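Side-chain contact in beta-agarase B (Zobellia galactanivorans, PDB 4ATF), which hydrolyses the beta-1,4-linkages of agarose in a random, anomer-retaining manner, giving mainly the tetramer as product: residues V78-G81 and E82-W86. The protein carries 1 engineered substitution. Sequence-based numbering, arbitrary orientation.
Sequences VADG and ELKMW. With NA (sodium ion), chain I.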
loop_
_atom_site.group_PDB
_atom_site.type_symbol
_atom_site.label_atom_id
_atom_site.label_comp_id
_atom_site.label_asym_id
_atom_site.label_seq_id
_atom_site.Cartn_x
_atom_site.Cartn_y
_atom_site.Cartn_z
ATOM N N VAL A 78 1.326 -18.083 1.550
ATOM C CA VAL A 78 -0.127 -18.110 1.744
ATOM C C VAL A 78 -0.560 -19.336 2.492
ATOM O O VAL A 78 -0.153 -20.449 2.149
ATOM C CB VAL A 78 -0.987 -17.601 0.552
ATOM C CG1 VAL A 78 -0.224 -17.110 -0.655
ATOM C CG2 VAL A 78 -2.325 -18.184 0.365
ATOM N N ALA A 79 -1.288 -19.112 3.584
ATOM C CA ALA A 79 -1.658 -20.243 4.464
ATOM C C ALA A 79 -2.943 -19.917 5.250
ATOM O O ALA A 79 -3.206 -18.738 5.556
ATOM C CB ALA A 79 -0.500 -20.593 5.433
ATOM N N ASP A 80 -3.747 -20.949 5.530
ATOM C CA ASP A 80 -4.877 -20.801 6.439
ATOM C C ASP A 80 -5.841 -19.666 6.001
ATOM O O ASP A 80 -6.398 -18.992 6.856
ATOM C CB ASP A 80 -4.338 -20.559 7.854
ATOM C CG ASP A 80 -3.471 -21.732 8.344
ATOM O OD1 ASP A 80 -3.643 -22.897 7.900
ATOM O OD2 ASP A 80 -2.595 -21.480 9.160
ATOM N N GLY A 81 -5.988 -19.442 4.679
ATOM C CA GLY A 81 -6.927 -18.460 4.134
ATOM C C GLY A 81 -6.426 -17.037 3.921
ATOM O O GLY A 81 -7.215 -16.176 3.483
ATOM N N GLU A 82 -5.140 -16.766 4.217
ATOM C CA GLU A 82 -4.603 -15.413 4.068
ATOM C C GLU A 82 -3.267 -15.412 3.347
ATOM O O GLU A 82 -2.473 -16.306 3.537
ATOM C CB GLU A 82 -4.331 -14.763 5.459
ATOM C CG GLU A 82 -5.499 -14.694 6.357
ATOM C CD GLU A 82 -5.132 -14.279 7.753
ATOM O OE1 GLU A 82 -4.138 -13.547 8.019
ATOM O OE2 GLU A 82 -5.885 -14.683 8.601
ATOM N N LEU A 83 -3.000 -14.347 2.606
ATOM C CA LEU A 83 -1.647 -13.947 2.258
ATOM C C LEU A 83 -1.013 -13.430 3.545
ATOM O O LEU A 83 -1.619 -12.576 4.225
ATOM C CB LEU A 83 -1.701 -12.793 1.200
ATOM C CG LEU A 83 -0.371 -12.045 0.867
ATOM C CD1 LEU A 83 0.711 -13.033 0.245
ATOM C CD2 LEU A 83 -0.637 -10.887 -0.039
ATOM N N LYS A 84 0.176 -13.949 3.876
ATOM C CA LYS A 84 0.944 -13.492 5.021
ATOM C C LYS A 84 2.409 -13.141 4.660
ATOM O O LYS A 84 2.957 -13.679 3.727
ATOM C CB LYS A 84 0.891 -14.535 6.123
ATOM C CG LYS A 84 -0.564 -14.811 6.627
ATOM C CD LYS A 84 -0.465 -15.889 7.664
ATOM C CE LYS A 84 -1.837 -16.477 8.001
ATOM N NZ LYS A 84 -1.828 -17.364 9.210
ATOM N N MET A 85 3.037 -12.253 5.415
ATOM C CA MET A 85 4.336 -11.703 5.097
ATOM C C MET A 85 4.895 -11.387 6.496
ATOM O O MET A 85 4.183 -10.755 7.300
ATOM C CB MET A 85 4.051 -10.367 4.364
ATOM C CG MET A 85 4.741 -10.159 3.172
ATOM S SD MET A 85 3.863 -8.707 2.562
ATOM C CE MET A 85 2.810 -9.658 1.455
ATOM N N TRP A 86 6.128 -11.763 6.815
ATOM C CA TRP A 86 6.663 -11.427 8.140
ATOM C C TRP A 86 8.070 -10.864 8.072
ATOM O O TRP A 86 8.675 -10.860 7.002
ATOM C CB TRP A 86 6.588 -12.635 9.120
ATOM C CG TRP A 86 7.648 -13.708 9.058
ATOM C CD1 TRP A 86 8.557 -13.996 10.046
ATOM C CD2 TRP A 86 7.852 -14.695 8.032
ATOM N NE1 TRP A 86 9.337 -15.067 9.693
ATOM C CE2 TRP A 86 8.942 -15.524 8.462
ATOM C CE3 TRP A 86 7.255 -14.948 6.795
ATOM C CZ2 TRP A 86 9.434 -16.596 7.700
ATOM C CZ3 TRP A 86 7.742 -16.037 6.016
ATOM C CH2 TRP A 86 8.812 -16.852 6.492
HETATM NA NA NA I . -8.838 -15.387 2.242
HETATM O O HOH W 1 -11.109 -16.143 2.118
#
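Ala79 and Glu82 face each other across the tight turn of a beta hairpin that joins strand 76-79 to strand 82-89, so this is a local turn contact. Two backbone bonds define it. Ala79 N donates to Glu82 O over 3.0 Å, with an N-H...O angle of 158°. The return bond, from Glu82 N to Ala79 O at 3.1 Å, is nearly straight at the hydrogen (168°). Asp80 and Gly81 fill the two corners with left-handed backbone angles, phi positive and psi small or modestly positive, as a type I' turn requires.

One step from the turn, Val78 and Leu83 form a non-hydrogen-bonded pair on one face of the sheet. Val78 CA makes a C-H...O contact of 3.5 Å with Glu82 O, while the apolar tips, Val78 CG1 and Leu83 CD1, meet loosely. Leu83 packs further on Val296 and Ile259, and Val78 on Tyr40 and Ala42. The Glu82 side chain points to the other face, as Ala79 does; its CG lies 3.5 Å from Gly81 C, and the side chain also touches Phe198.

Lys84 reaches back along the hairpin. With CG beside its backbone N (chi1 -61°) and the chain extended beyond, it carries CE to 3.6 Å from Ala79 O. Its NZ stops 4.2 Å from Asp80 OD2; the opposite charges probably attract, although the separation exceeds that of a salt bridge. Asp80 N is hydrogen-bonded to Glu41 OE2, tying the turn to a neighbouring loop.

Gly81 O, at the second corner, coordinates the sodium ion at 2.2 Å. Asn37 O, Glu39 OE2 and Asp297 OD1 are further protein ligands, and a water lies 2.4 Å from the sodium ion. The arrangement is a beta hairpin with a two-residue loop closed by a type I' turn, set within the GH16 beta-sandwich and lending a turn carbonyl to a sodium site away from the substrate.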